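PDB 4ATG: TAF6 from Antonospora locustae, which is probably a subunit of the general transcription factor TFIID, its HEAT-repeat C-terminal domain being involved in forming the Taf6-Taf9 complex, which Taf5 modulates. Local coordinates for residues Q10-K15 with S36-L41; A153-S158 with T186-N191; E51-S56 with L92-I97; L17-S22 with D26-C31; P83-I88 with K115-T120. All coordinates share one frame; numbering follows the deposited sequence.

From the N terminus, helix 7-20 enters two contacts. Contact 4 closes the short turn into helix 25-34 and lies within the longer loop that contact 1 closes, where the loop before helix 42-55 returns to helix 7-20; the two touch through Tyr-12, Leu-38 and Cys-31. Contact 3 then joins helix 42-55 to helix 85-97. Contact 5 starts inside that span and ends beyond it, on helix 104-121, so contacts 3 and 5 cross, sharing helix 85-97 and meeting at Leu-92 and Ile-117. Contact 2 comes last, tying helix 147-160 to helix 183-194, with its centre about 39 Å from that of contact 1.

Contact 1: residues Q10-K15 with S36-L41; sequences QLYFDK and SGLQQL
Tyr-12 and Phe-13, neighbours on helix 7-20, receive two leucines from the loop that runs between helices 25-34 and 42-55. The contact across the two segments is apolar throughout. Its aromatic part centres on Tyr-12, whose side chain crosses those of both leucines at about a right angle. Leu-38 approaches one corner of the ring obliquely, its CD2 lying 3.6 Å from Tyr-12 CE2, while Leu-41 comes to the ring edge, near the plane, with CD1 4.0 Å from Tyr-12 CD2. CG of Tyr-12 lies anti to the backbone N (chi1 -171°), which turns the ring out toward the loop, where one side of it serves both leucines.

The aliphatic part is the work of Leu-41 alone, which straddles the two aromatic residues. While CD1 meets the tyrosine, the other branch, CD2, packs 3.9 Å from Phe-13 CB, so the base of the phenylalanine rather than its far ring carbons takes this methyl. Phe-13 and Leu-41 are also where the backbones come nearest, with CA atoms 6.9 Å apart. Both leucines and Phe-13 are buried.

Backbone bonding shapes the loop: Leu-41 N donates to Leu-38 O at 2.8 Å, a turn that presents both leucines to helix 7-20.

Around this core, the Phe-13 ring meets that of Phe-45 on helix 42-55 with planes at about 45°, Tyr-12 touches Cys-31 and Leu-38 packs on Leu-32. The arrangement is that of an inter-helix loop folded back on the N-terminal helix of an all-helical HEAT-repeat domain.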
# COMPACT_ATOMS: atom_id res chain seq x y z
N GLN A 10 19.90 -11.61 -12.92
CA GLN A 10 18.61 -12.12 -13.41
C GLN A 10 18.24 -13.44 -12.69
O GLN A 10 17.07 -13.64 -12.32
CB GLN A 10 18.60 -12.34 -14.93
CG GLN A 10 17.16 -12.31 -15.46
CD GLN A 10 16.97 -12.67 -16.91
OE1 GLN A 10 17.93 -12.84 -17.68
NE2 GLN A 10 15.71 -12.77 -17.32
N LEU A 11 19.23 -14.30 -12.44
CA LEU A 11 18.95 -15.55 -11.75
C LEU A 11 18.48 -15.33 -10.30
O LEU A 11 17.52 -15.98 -9.87
CB LEU A 11 20.13 -16.51 -11.84
CG LEU A 11 20.38 -17.09 -13.25
CD1 LEU A 11 21.71 -17.78 -13.31
CD2 LEU A 11 19.28 -18.09 -13.67
N TYR A 12 19.07 -14.37 -9.58
CA TYR A 12 18.67 -14.03 -8.21
C TYR A 12 17.26 -13.43 -8.21
O TYR A 12 16.40 -13.84 -7.43
CB TYR A 12 19.65 -13.04 -7.56
CG TYR A 12 19.40 -12.82 -6.09
CD1 TYR A 12 19.82 -13.77 -5.14
CD2 TYR A 12 18.72 -11.70 -5.63
CE1 TYR A 12 19.63 -13.55 -3.77
CE2 TYR A 12 18.49 -11.49 -4.27
CZ TYR A 12 18.96 -12.41 -3.34
OH TYR A 12 18.74 -12.21 -2.00
N PHE A 13 17.03 -12.49 -9.13
CA PHE A 13 15.74 -11.82 -9.34
C PHE A 13 14.67 -12.89 -9.57
O PHE A 13 13.66 -12.90 -8.87
CB PHE A 13 15.85 -10.87 -10.54
CG PHE A 13 14.53 -10.24 -10.91
CD1 PHE A 13 14.00 -9.19 -10.16
CD2 PHE A 13 13.83 -10.65 -12.04
CE1 PHE A 13 12.78 -8.61 -10.50
CE2 PHE A 13 12.62 -10.05 -12.39
CZ PHE A 13 12.11 -9.04 -11.63
N ASP A 14 14.89 -13.78 -10.56
CA ASP A 14 13.94 -14.86 -10.86
C ASP A 14 13.73 -15.76 -9.65
O ASP A 14 12.59 -16.17 -9.40
CB ASP A 14 14.37 -15.68 -12.08
CG ASP A 14 14.32 -14.91 -13.40
OD1 ASP A 14 13.62 -13.85 -13.47
OD2 ASP A 14 14.95 -15.37 -14.36
N LYS A 15 14.81 -16.05 -8.88
CA LYS A 15 14.71 -16.93 -7.69
C LYS A 15 13.78 -16.32 -6.62
O LYS A 15 12.89 -17.00 -6.14
CB LYS A 15 16.10 -17.21 -7.07
CG LYS A 15 16.04 -18.17 -5.89
CD LYS A 15 15.61 -19.55 -6.41
CE LYS A 15 15.31 -20.52 -5.33
NZ LYS A 15 14.84 -21.83 -5.92
N SER A 36 22.58 -6.87 0.42
CA SER A 36 23.21 -5.71 -0.23
C SER A 36 23.32 -6.00 -1.72
O SER A 36 23.15 -7.15 -2.14
CB SER A 36 24.59 -5.46 0.36
OG SER A 36 25.45 -6.55 0.06
N GLY A 37 23.63 -4.97 -2.51
CA GLY A 37 23.82 -5.10 -3.95
C GLY A 37 22.56 -5.28 -4.76
O GLY A 37 22.65 -5.67 -5.92
N LEU A 38 21.37 -4.95 -4.20
CA LEU A 38 20.10 -5.12 -4.92
C LEU A 38 19.62 -3.89 -5.68
O LEU A 38 18.59 -3.98 -6.36
CB LEU A 38 18.97 -5.52 -3.94
CG LEU A 38 19.16 -6.75 -3.07
CD1 LEU A 38 18.00 -6.87 -2.04
CD2 LEU A 38 19.27 -7.99 -3.91
N GLN A 39 20.30 -2.73 -5.55
CA GLN A 39 19.80 -1.50 -6.17
C GLN A 39 19.33 -1.67 -7.64
O GLN A 39 18.26 -1.17 -8.01
CB GLN A 39 20.77 -0.32 -6.02
CG GLN A 39 20.12 1.05 -6.39
CD GLN A 39 19.05 1.50 -5.41
OE1 GLN A 39 18.95 0.99 -4.30
NE2 GLN A 39 18.29 2.53 -5.77
N GLN A 40 20.15 -2.31 -8.48
CA GLN A 40 19.79 -2.50 -9.90
C GLN A 40 18.48 -3.28 -10.07
O GLN A 40 17.77 -3.07 -11.05
CB GLN A 40 20.90 -3.25 -10.63
CG GLN A 40 21.84 -2.41 -11.45
CD GLN A 40 22.68 -3.35 -12.29
OE1 GLN A 40 23.59 -4.01 -11.80
NE2 GLN A 40 22.28 -3.57 -13.53
N LEU A 41 18.18 -4.19 -9.13
CA LEU A 41 16.97 -5.01 -9.17
C LEU A 41 15.74 -4.31 -8.68
O LEU A 41 14.63 -4.71 -9.03
CB LEU A 41 17.18 -6.30 -8.32
CG LEU A 41 18.24 -7.26 -8.84
CD1 LEU A 41 18.22 -8.56 -8.03
CD2 LEU A 41 17.97 -7.62 -10.23

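Contact 2: residues A153-S158 with T186-N191; sequences ALYCLS and TNLLDN
Leu-188 drives one methyl into the backbone of helix 147-160, and this is the tight part of the contact. Its CD2 lies 3.5 Å from Tyr-155 N and 3.7 Å from Leu-154 CG, filling the angle between the two residues. Leu-154 answers in the other direction: the two leucines slide past each other, and Leu-154 CD2 ends 3.9 Å from Leu-189 CB. In both, CG stands anti to the backbone N (chi1 -177° for Leu-154, 174° for Leu-188), which sends each side chain across to the facing helix.

The Tyr-155 flank is looser. There Leu-188 CD1 lies beyond the ring edge, near its plane, and the nearest side-chain approach is Tyr-155 CB to Leu-188 CD2 at 4.0 Å; Tyr-155 and Leu-188 are both partly exposed, whereas Leu-154 and Leu-189 are buried. Ser-158 turns its hydroxyl back on its own helix, OG donating to Tyr-155 O at 2.7 Å.

The two segments run almost parallel, at 13°, with axes 10.3 Å apart. Helix 162-179 lies between them in sequence and covers the buried side through Ile-169, which touches Leu-154 and Leu-189, while Tyr-155 leans on Lys-108 and Ala-111 of helix 104-121.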
# COMPACT_ATOMS: atom_id res chain seq x y z
N ALA A 153 -10.27 3.16 2.35
CA ALA A 153 -9.88 4.58 2.19
C ALA A 153 -10.00 5.34 3.52
O ALA A 153 -9.04 6.00 3.91
CB ALA A 153 -10.73 5.24 1.13
N LEU A 154 -11.13 5.19 4.24
CA LEU A 154 -11.32 5.84 5.54
C LEU A 154 -10.34 5.31 6.60
O LEU A 154 -9.78 6.10 7.35
CB LEU A 154 -12.77 5.70 6.04
CG LEU A 154 -13.07 6.43 7.37
CD1 LEU A 154 -12.73 7.94 7.29
CD2 LEU A 154 -14.51 6.22 7.79
N TYR A 155 -10.14 3.98 6.65
CA TYR A 155 -9.20 3.38 7.61
C TYR A 155 -7.83 4.00 7.43
O TYR A 155 -7.22 4.40 8.41
CB TYR A 155 -9.11 1.86 7.45
CG TYR A 155 -8.17 1.26 8.47
CD1 TYR A 155 -8.59 1.02 9.77
CD2 TYR A 155 -6.84 1.00 8.15
CE1 TYR A 155 -7.71 0.53 10.74
CE2 TYR A 155 -5.95 0.50 9.11
CZ TYR A 155 -6.40 0.27 10.40
OH TYR A 155 -5.56 -0.23 11.36
N CYS A 156 -7.36 4.10 6.17
CA CYS A 156 -6.04 4.68 5.89
C CYS A 156 -5.96 6.13 6.34
O CYS A 156 -5.03 6.47 7.07
CB CYS A 156 -5.66 4.53 4.42
SG CYS A 156 -3.93 4.92 4.08
N LEU A 157 -6.97 6.97 5.99
CA LEU A 157 -7.02 8.35 6.44
C LEU A 157 -6.96 8.45 7.96
O LEU A 157 -6.22 9.28 8.51
CB LEU A 157 -8.33 9.02 5.98
CG LEU A 157 -8.39 9.44 4.49
CD1 LEU A 157 -9.80 9.86 4.10
CD2 LEU A 157 -7.42 10.61 4.21
N SER A 158 -7.72 7.57 8.65
CA SER A 158 -7.84 7.57 10.11
C SER A 158 -6.53 7.36 10.86
O SER A 158 -6.39 7.81 12.00
CB SER A 158 -8.88 6.54 10.54
OG SER A 158 -8.34 5.23 10.68
N THR A 186 -19.72 3.95 8.34
CA THR A 186 -20.22 4.80 9.43
C THR A 186 -19.80 4.26 10.79
O THR A 186 -19.53 5.06 11.68
CB THR A 186 -21.73 5.06 9.34
OG1 THR A 186 -22.43 3.85 9.60
CG2 THR A 186 -22.13 5.63 8.00
N ASN A 187 -19.72 2.92 10.95
CA ASN A 187 -19.25 2.31 12.21
C ASN A 187 -17.80 2.71 12.49
O ASN A 187 -17.47 3.07 13.61
CB ASN A 187 -19.37 0.78 12.19
CG ASN A 187 -20.76 0.26 12.49
OD1 ASN A 187 -21.63 0.97 13.01
ND2 ASN A 187 -21.00 -1.01 12.17
N LEU A 188 -16.96 2.68 11.45
CA LEU A 188 -15.55 3.09 11.57
C LEU A 188 -15.48 4.59 11.88
O LEU A 188 -14.76 5.01 12.77
CB LEU A 188 -14.79 2.79 10.25
CG LEU A 188 -13.32 3.29 10.18
CD1 LEU A 188 -12.44 2.68 11.31
CD2 LEU A 188 -12.71 2.99 8.81
N LEU A 189 -16.24 5.38 11.14
CA LEU A 189 -16.32 6.83 11.27
C LEU A 189 -16.67 7.23 12.70
O LEU A 189 -15.96 8.04 13.28
CB LEU A 189 -17.33 7.37 10.24
CG LEU A 189 -17.47 8.89 10.06
CD1 LEU A 189 -16.12 9.53 9.76
CD2 LEU A 189 -18.42 9.20 8.89
N ASP A 190 -17.72 6.60 13.29
CA ASP A 190 -18.14 6.87 14.67
C ASP A 190 -17.01 6.56 15.68
O ASP A 190 -16.80 7.35 16.60
CB ASP A 190 -19.42 6.10 15.01
CG ASP A 190 -20.72 6.66 14.42
OD1 ASP A 190 -20.71 7.83 13.98
OD2 ASP A 190 -21.74 5.93 14.44
N ASN A 191 -16.26 5.46 15.46
CA ASN A 191 -15.13 5.08 16.33
C ASN A 191 -13.97 6.09 16.21
O ASN A 191 -13.39 6.48 17.22
CB ASN A 191 -14.63 3.66 15.99
CG ASN A 191 -15.64 2.57 16.32
OD1 ASN A 191 -16.54 2.74 17.13
ND2 ASN A 191 -15.49 1.41 15.70

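Contact 3: residues E51-S56 with L92-I97; sequences ELILKS and LLTCVI
Ile-53 and Cys-95 mark the nearest backbone approach, CA to CA 7.8 Å, between two helical segments that run nearly parallel. Their axes pass 10.5 Å apart at a crossing angle of 16°, a spacing bridged by side chains alone. Ser-56 returns its OG to Leu-52 O at 2.7 Å, the donor standing above the carbonyl plane.

The buried half of the contact is isoleucine against sulfur. Cys-95 SG sits 3.6 Å from Ile-53 CG2 and about 4.1 Å from both CG1 and CD1, so the isoleucine wraps one side of the thiol with three of its carbons. Ile-53 CG2 is anti to the backbone N, with CG1 beside it (chi1 -81°), and this sets both branches toward the cysteine.

The outer half is thinner. Leu-54 is exposed, yet the end of its side chain swings inward and crosses Thr-94 at about a right angle, methyl to methyl, CD2 to CG2 at 4.0 Å. Thr-94 spends its hydroxyl within its own helix, OG1 bonding to Pro-90 O, which keeps CG2 for the leucine.

The side chain of Thr-94 also lies about 3 Å from a bound cyclohexylaminoethane sulfonic acid, probably from the crystallisation liquor. Tyr-70 and Cys-66 of helix 60-75 touch Ile-53. Near-parallel helices separated in sequence by one further helix, 60-75, which packs against both, are consistent with the stacking of a HEAT-repeat solenoid.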
# COMPACT_ATOMS: atom_id res chain seq x y z
N GLU A 51 2.56 -5.69 -10.81
CA GLU A 51 1.82 -6.51 -11.78
C GLU A 51 1.19 -7.73 -11.12
O GLU A 51 0.06 -8.10 -11.42
CB GLU A 51 2.73 -6.94 -12.95
CG GLU A 51 2.99 -5.84 -13.97
CD GLU A 51 4.06 -6.10 -15.01
OE1 GLU A 51 4.80 -7.10 -14.89
OE2 GLU A 51 4.18 -5.27 -15.94
N LEU A 52 1.92 -8.35 -10.19
CA LEU A 52 1.42 -9.52 -9.48
C LEU A 52 0.21 -9.15 -8.61
O LEU A 52 -0.77 -9.89 -8.61
CB LEU A 52 2.56 -10.16 -8.65
CG LEU A 52 2.24 -11.46 -7.89
CD1 LEU A 52 1.75 -12.58 -8.83
CD2 LEU A 52 3.46 -11.92 -7.08
N ILE A 53 0.24 -7.97 -7.93
CA ILE A 53 -0.90 -7.53 -7.11
C ILE A 53 -2.16 -7.42 -7.99
O ILE A 53 -3.22 -7.88 -7.58
CB ILE A 53 -0.57 -6.20 -6.39
CG1 ILE A 53 0.28 -6.47 -5.11
CG2 ILE A 53 -1.83 -5.36 -6.07
CD1 ILE A 53 1.12 -5.24 -4.69
N LEU A 54 -2.03 -6.84 -9.20
CA LEU A 54 -3.19 -6.69 -10.12
C LEU A 54 -3.79 -8.02 -10.53
O LEU A 54 -4.98 -8.10 -10.83
CB LEU A 54 -2.81 -5.85 -11.36
CG LEU A 54 -2.31 -4.41 -11.11
CD1 LEU A 54 -2.00 -3.70 -12.43
CD2 LEU A 54 -3.32 -3.59 -10.29
N LYS A 55 -2.97 -9.07 -10.51
CA LYS A 55 -3.38 -10.43 -10.90
C LYS A 55 -3.83 -11.27 -9.70
O LYS A 55 -4.37 -12.36 -9.90
CB LYS A 55 -2.19 -11.15 -11.57
CG LYS A 55 -1.97 -10.75 -13.01
CD LYS A 55 -0.62 -11.21 -13.51
CE LYS A 55 -0.37 -10.81 -14.95
NZ LYS A 55 1.06 -10.97 -15.33
N SER A 56 -3.60 -10.76 -8.46
CA SER A 56 -3.83 -11.52 -7.22
C SER A 56 -4.88 -10.98 -6.25
O SER A 56 -4.82 -11.30 -5.06
CB SER A 56 -2.50 -11.69 -6.48
OG SER A 56 -1.48 -12.12 -7.36
N LEU A 92 0.44 0.19 -3.37
CA LEU A 92 -0.09 0.00 -2.03
C LEU A 92 -1.51 0.55 -1.93
O LEU A 92 -2.36 -0.09 -1.33
CB LEU A 92 0.77 0.71 -1.02
CG LEU A 92 2.11 0.06 -0.67
CD1 LEU A 92 2.96 1.08 0.15
CD2 LEU A 92 1.90 -1.25 0.10
N LEU A 93 -1.77 1.72 -2.53
CA LEU A 93 -3.13 2.29 -2.49
C LEU A 93 -4.16 1.42 -3.21
O LEU A 93 -5.30 1.36 -2.76
CB LEU A 93 -3.15 3.73 -3.02
CG LEU A 93 -2.46 4.76 -2.12
CD1 LEU A 93 -2.30 6.05 -2.85
CD2 LEU A 93 -3.26 5.00 -0.82
N THR A 94 -3.74 0.68 -4.27
CA THR A 94 -4.63 -0.27 -4.97
C THR A 94 -5.07 -1.37 -3.96
O THR A 94 -6.21 -1.80 -3.98
CB THR A 94 -3.91 -0.87 -6.17
OG1 THR A 94 -3.67 0.18 -7.11
CG2 THR A 94 -4.70 -1.99 -6.84
N CYS A 95 -4.16 -1.80 -3.07
CA CYS A 95 -4.50 -2.81 -2.05
C CYS A 95 -5.41 -2.25 -0.98
O CYS A 95 -6.16 -3.02 -0.37
CB CYS A 95 -3.24 -3.41 -1.43
SG CYS A 95 -2.24 -4.35 -2.60
N VAL A 96 -5.36 -0.93 -0.75
CA VAL A 96 -6.23 -0.28 0.27
C VAL A 96 -7.66 -0.14 -0.29
O VAL A 96 -8.63 -0.51 0.37
CB VAL A 96 -5.68 1.12 0.70
CG1 VAL A 96 -6.64 1.83 1.66
CG2 VAL A 96 -4.28 1.02 1.32
N ILE A 97 -7.76 0.42 -1.50
CA ILE A 97 -9.02 0.79 -2.14
C ILE A 97 -9.59 -0.15 -3.22
O ILE A 97 -10.72 0.04 -3.64
CB ILE A 97 -8.94 2.28 -2.62
CG1 ILE A 97 -7.96 2.45 -3.79
CG2 ILE A 97 -8.62 3.24 -1.47
CD1 ILE A 97 -8.54 2.81 -5.01

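Contact 4: residues L17-S22 with D26-C31; sequences LSMIKS and DIAIEC
Two successive helices of the HEAT-repeat domain, 7-20 and 25-34, are joined by a short turn, and Met-19 packs across their facing sides just beside it. Its side chain makes both of the contacts between the segments. At the base, Met-19 CB meets Ala-28 CB at 4.0 Å; these residues also bring the backbones nearest, with CA atoms 6.3 Å apart, a closeness that the small alanine permits. Farther out, the terminal methyl reaches Ile-27: Met-19 CE lies 3.8 Å from Ile-27 CG2 and 3.9 Å from Ile-27 CB. The chain is extended as far as SD and then bends (chi3 80°), and that bend carries CE over to the isoleucine, whose side chain it crosses obliquely.

Met-19 and Ala-28 are buried, whereas Ile-27, which takes the methyl, is exposed.

Ser-22 bonds across the turn. Its OG donates to Met-19 O at 2.6 Å, the donor tilted 32° from the carbonyl plane, and is also hydrogen-bonded to Met-24 N. One hydroxyl thus links Met-19 to Met-24, just ahead of helix 25-34.

Next to this hairpin lie helices 42-55 and 60-75: Ile-20 packs on Leu-52 of the former and Leu-69 of the latter, Ile-29 also touches Leu-69, and Ile-29 O accepts a hydrogen bond from Ser-72 OG.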
# COMPACT_ATOMS: atom_id res chain seq x y z
N LEU A 17 11.42 -14.04 -6.97
CA LEU A 17 10.03 -14.01 -7.47
C LEU A 17 9.38 -15.39 -7.38
O LEU A 17 8.23 -15.50 -6.95
CB LEU A 17 9.98 -13.44 -8.89
CG LEU A 17 10.46 -11.96 -9.04
CD1 LEU A 17 10.13 -11.48 -10.39
CD2 LEU A 17 9.94 -11.03 -7.94
N SER A 18 10.14 -16.44 -7.66
CA SER A 18 9.66 -17.82 -7.61
C SER A 18 9.31 -18.25 -6.17
O SER A 18 8.57 -19.23 -6.00
CB SER A 18 10.70 -18.79 -8.17
OG SER A 18 11.71 -19.05 -7.21
N MET A 19 9.88 -17.57 -5.16
CA MET A 19 9.65 -17.87 -3.74
C MET A 19 8.37 -17.21 -3.18
O MET A 19 7.90 -17.63 -2.15
CB MET A 19 10.89 -17.45 -2.90
CG MET A 19 12.15 -18.32 -3.21
SD MET A 19 13.71 -17.51 -2.76
CE MET A 19 13.72 -17.80 -1.01
N ILE A 20 7.81 -16.19 -3.86
CA ILE A 20 6.60 -15.50 -3.38
C ILE A 20 5.46 -16.48 -3.12
O ILE A 20 4.87 -16.47 -2.04
CB ILE A 20 6.19 -14.33 -4.33
CG1 ILE A 20 7.29 -13.26 -4.38
CG2 ILE A 20 4.79 -13.73 -3.94
CD1 ILE A 20 7.07 -12.14 -5.47
N LYS A 21 5.19 -17.36 -4.10
CA LYS A 21 4.12 -18.35 -3.99
C LYS A 21 4.72 -19.69 -3.61
O LYS A 21 4.71 -20.63 -4.40
CB LYS A 21 3.32 -18.47 -5.30
CG LYS A 21 2.53 -17.22 -5.67
CD LYS A 21 1.61 -17.50 -6.85
CE LYS A 21 1.19 -16.25 -7.56
NZ LYS A 21 0.19 -16.53 -8.63
N SER A 22 5.28 -19.79 -2.40
CA SER A 22 5.93 -21.02 -1.94
C SER A 22 6.06 -20.96 -0.43
O SER A 22 5.85 -19.90 0.16
CB SER A 22 7.33 -21.15 -2.55
OG SER A 22 8.23 -20.24 -1.92
N ASP A 26 8.74 -16.25 3.37
CA ASP A 26 9.31 -15.49 4.48
C ASP A 26 10.83 -15.23 4.31
O ASP A 26 11.34 -14.19 4.74
CB ASP A 26 8.98 -16.17 5.81
CG ASP A 26 7.51 -16.06 6.20
OD1 ASP A 26 6.90 -14.99 5.93
OD2 ASP A 26 6.98 -17.01 6.78
N ILE A 27 11.54 -16.18 3.67
CA ILE A 27 12.97 -16.03 3.34
C ILE A 27 13.11 -14.91 2.32
O ILE A 27 13.97 -14.03 2.48
CB ILE A 27 13.58 -17.37 2.82
CG1 ILE A 27 13.44 -18.47 3.90
CG2 ILE A 27 15.06 -17.17 2.45
CD1 ILE A 27 13.68 -19.91 3.38
N ALA A 28 12.25 -14.90 1.27
CA ALA A 28 12.28 -13.83 0.25
C ALA A 28 12.06 -12.44 0.88
O ALA A 28 12.76 -11.49 0.54
CB ALA A 28 11.21 -14.09 -0.82
N ILE A 29 11.11 -12.34 1.82
CA ILE A 29 10.82 -11.07 2.53
C ILE A 29 12.07 -10.65 3.30
O ILE A 29 12.49 -9.49 3.23
CB ILE A 29 9.57 -11.23 3.45
CG1 ILE A 29 8.29 -11.41 2.59
CG2 ILE A 29 9.42 -10.05 4.41
CD1 ILE A 29 7.06 -11.94 3.39
N GLU A 30 12.70 -11.61 4.02
CA GLU A 30 13.95 -11.29 4.75
C GLU A 30 15.05 -10.85 3.79
O GLU A 30 15.76 -9.88 4.08
CB GLU A 30 14.44 -12.49 5.59
CG GLU A 30 15.72 -12.22 6.39
CD GLU A 30 15.63 -11.33 7.62
OE1 GLU A 30 14.58 -10.69 7.85
OE2 GLU A 30 16.64 -11.26 8.36
N CYS A 31 15.26 -11.60 2.66
CA CYS A 31 16.30 -11.25 1.68
C CYS A 31 16.18 -9.82 1.19
O CYS A 31 17.19 -9.16 1.04
CB CYS A 31 16.30 -12.21 0.49
SG CYS A 31 16.87 -13.88 0.90

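Contact 5: residues P83-I88 with K115-T120; sequences PYLHQI and KYIYDT
Ile-117 points its two branches at different residues of helix 85-97. The longer one ends on Ile-88: Ile-117 CD1 lies 4.0 Å from Ile-88 CG2, the side chains meeting at a slant rather than end-on. The shorter one, Ile-117 CG2, faces Leu-85 CD2 at 4.3 Å, a lighter touch. Ile-117 CG1 runs anti to the carbonyl carbon (chi1 -67°) and continues extended, which takes CD1 away from its own backbone and over to Ile-88. All three residues are buried, and each directs its CB toward the facing segment, though the nearest CA atoms, those of Leu-85 and Ile-117, stay 8.0 Å apart.

This is apolar packing between consecutive helices of the HEAT-repeat domain, with Ile-74 of helix 60-75 touching both isoleucines and Leu-128 of helix 128-140 reaching Ile-117.

Away from the interface, helix 104-121 carries polar pairs. Lys-115 NZ forms a salt bridge with Asp-119 OD2 at 2.7 Å, meeting the oxygen on its syn side, and also donates to Ile-159 O. Tyr-116 O takes two bonds, from Thr-120 N and from Thr-120 OG1 at 2.7 Å, which arrive from opposite faces of its plane.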
# COMPACT_ATOMS: atom_id res chain seq x y z
N PRO A 83 13.70 7.23 -5.06
CA PRO A 83 13.24 7.39 -6.46
C PRO A 83 12.07 6.51 -6.88
O PRO A 83 11.52 6.72 -7.96
CB PRO A 83 14.48 7.02 -7.29
CG PRO A 83 15.63 7.04 -6.36
CD PRO A 83 15.06 6.64 -5.03
N TYR A 84 11.70 5.54 -6.04
CA TYR A 84 10.67 4.56 -6.36
C TYR A 84 9.41 4.68 -5.54
O TYR A 84 8.46 3.96 -5.81
CB TYR A 84 11.26 3.13 -6.26
CG TYR A 84 12.49 2.98 -7.12
CD1 TYR A 84 12.39 2.91 -8.51
CD2 TYR A 84 13.76 2.99 -6.56
CE1 TYR A 84 13.53 2.82 -9.31
CE2 TYR A 84 14.91 2.89 -7.35
CZ TYR A 84 14.78 2.83 -8.73
OH TYR A 84 15.90 2.79 -9.52
N LEU A 85 9.37 5.63 -4.58
CA LEU A 85 8.16 5.80 -3.75
C LEU A 85 6.96 6.17 -4.61
O LEU A 85 5.84 5.80 -4.26
CB LEU A 85 8.39 6.88 -2.68
CG LEU A 85 9.47 6.53 -1.64
CD1 LEU A 85 9.74 7.70 -0.77
CD2 LEU A 85 9.03 5.31 -0.75
N HIS A 86 7.18 6.87 -5.72
CA HIS A 86 6.11 7.26 -6.65
C HIS A 86 5.45 6.07 -7.34
O HIS A 86 4.30 6.18 -7.79
CB HIS A 86 6.60 8.32 -7.65
CG HIS A 86 7.36 7.75 -8.81
ND1 HIS A 86 8.64 7.25 -8.66
CD2 HIS A 86 6.99 7.63 -10.10
CE1 HIS A 86 9.02 6.86 -9.87
NE2 HIS A 86 8.05 7.06 -10.77
N GLN A 87 6.16 4.95 -7.46
CA GLN A 87 5.65 3.68 -8.01
C GLN A 87 5.07 2.76 -6.92
O GLN A 87 4.07 2.07 -7.14
CB GLN A 87 6.77 2.92 -8.74
CG GLN A 87 7.34 3.65 -9.95
CD GLN A 87 8.58 2.98 -10.49
OE1 GLN A 87 9.10 2.01 -9.94
NE2 GLN A 87 9.10 3.52 -11.58
N ILE A 88 5.70 2.73 -5.75
CA ILE A 88 5.21 1.89 -4.63
C ILE A 88 3.86 2.38 -4.09
O ILE A 88 2.94 1.58 -3.85
CB ILE A 88 6.27 1.84 -3.49
CG1 ILE A 88 7.54 1.07 -3.97
CG2 ILE A 88 5.69 1.15 -2.19
CD1 ILE A 88 8.76 1.19 -2.99
N LYS A 115 0.97 4.57 5.62
CA LYS A 115 1.21 5.46 6.77
C LYS A 115 2.71 5.61 7.05
O LYS A 115 3.18 6.72 7.29
CB LYS A 115 0.49 4.97 8.03
CG LYS A 115 0.93 5.74 9.30
CD LYS A 115 0.22 5.28 10.56
CE LYS A 115 0.76 5.99 11.80
NZ LYS A 115 0.82 7.47 11.60
N TYR A 116 3.44 4.53 7.00
CA TYR A 116 4.89 4.57 7.23
C TYR A 116 5.55 5.51 6.21
O TYR A 116 6.43 6.30 6.58
CB TYR A 116 5.49 3.16 7.10
CG TYR A 116 6.97 3.15 7.40
CD1 TYR A 116 7.43 3.00 8.70
CD2 TYR A 116 7.92 3.37 6.40
CE1 TYR A 116 8.79 3.02 9.00
CE2 TYR A 116 9.29 3.37 6.68
CZ TYR A 116 9.71 3.22 7.99
OH TYR A 116 11.05 3.20 8.30
N ILE A 117 5.15 5.40 4.95
CA ILE A 117 5.71 6.26 3.88
C ILE A 117 5.33 7.70 4.14
O ILE A 117 6.17 8.59 4.08
CB ILE A 117 5.24 5.76 2.50
CG1 ILE A 117 5.83 4.37 2.19
CG2 ILE A 117 5.60 6.79 1.38
CD1 ILE A 117 5.21 3.67 0.91
N TYR A 118 4.05 7.92 4.45
CA TYR A 118 3.53 9.25 4.76
C TYR A 118 4.34 9.87 5.90
O TYR A 118 4.84 11.00 5.78
CB TYR A 118 2.03 9.16 5.13
CG TYR A 118 1.36 10.49 5.35
CD1 TYR A 118 0.71 11.15 4.30
CD2 TYR A 118 1.22 11.02 6.63
CE1 TYR A 118 0.02 12.34 4.52
CE2 TYR A 118 0.55 12.22 6.85
CZ TYR A 118 -0.06 12.87 5.79
OH TYR A 118 -0.74 14.05 6.01
N ASP A 119 4.47 9.15 7.01
CA ASP A 119 5.20 9.66 8.18
C ASP A 119 6.69 9.89 7.90
O ASP A 119 7.26 10.85 8.42
CB ASP A 119 5.06 8.70 9.36
CG ASP A 119 3.67 8.70 10.01
OD1 ASP A 119 2.92 9.66 9.80
OD2 ASP A 119 3.40 7.80 10.82
N THR A 120 7.31 9.01 7.13
CA THR A 120 8.75 9.09 6.89
C THR A 120 9.14 10.14 5.85
O THR A 120 10.20 10.77 5.98
CB THR A 120 9.27 7.68 6.51
OG1 THR A 120 8.92 6.77 7.54
CG2 THR A 120 10.81 7.63 6.29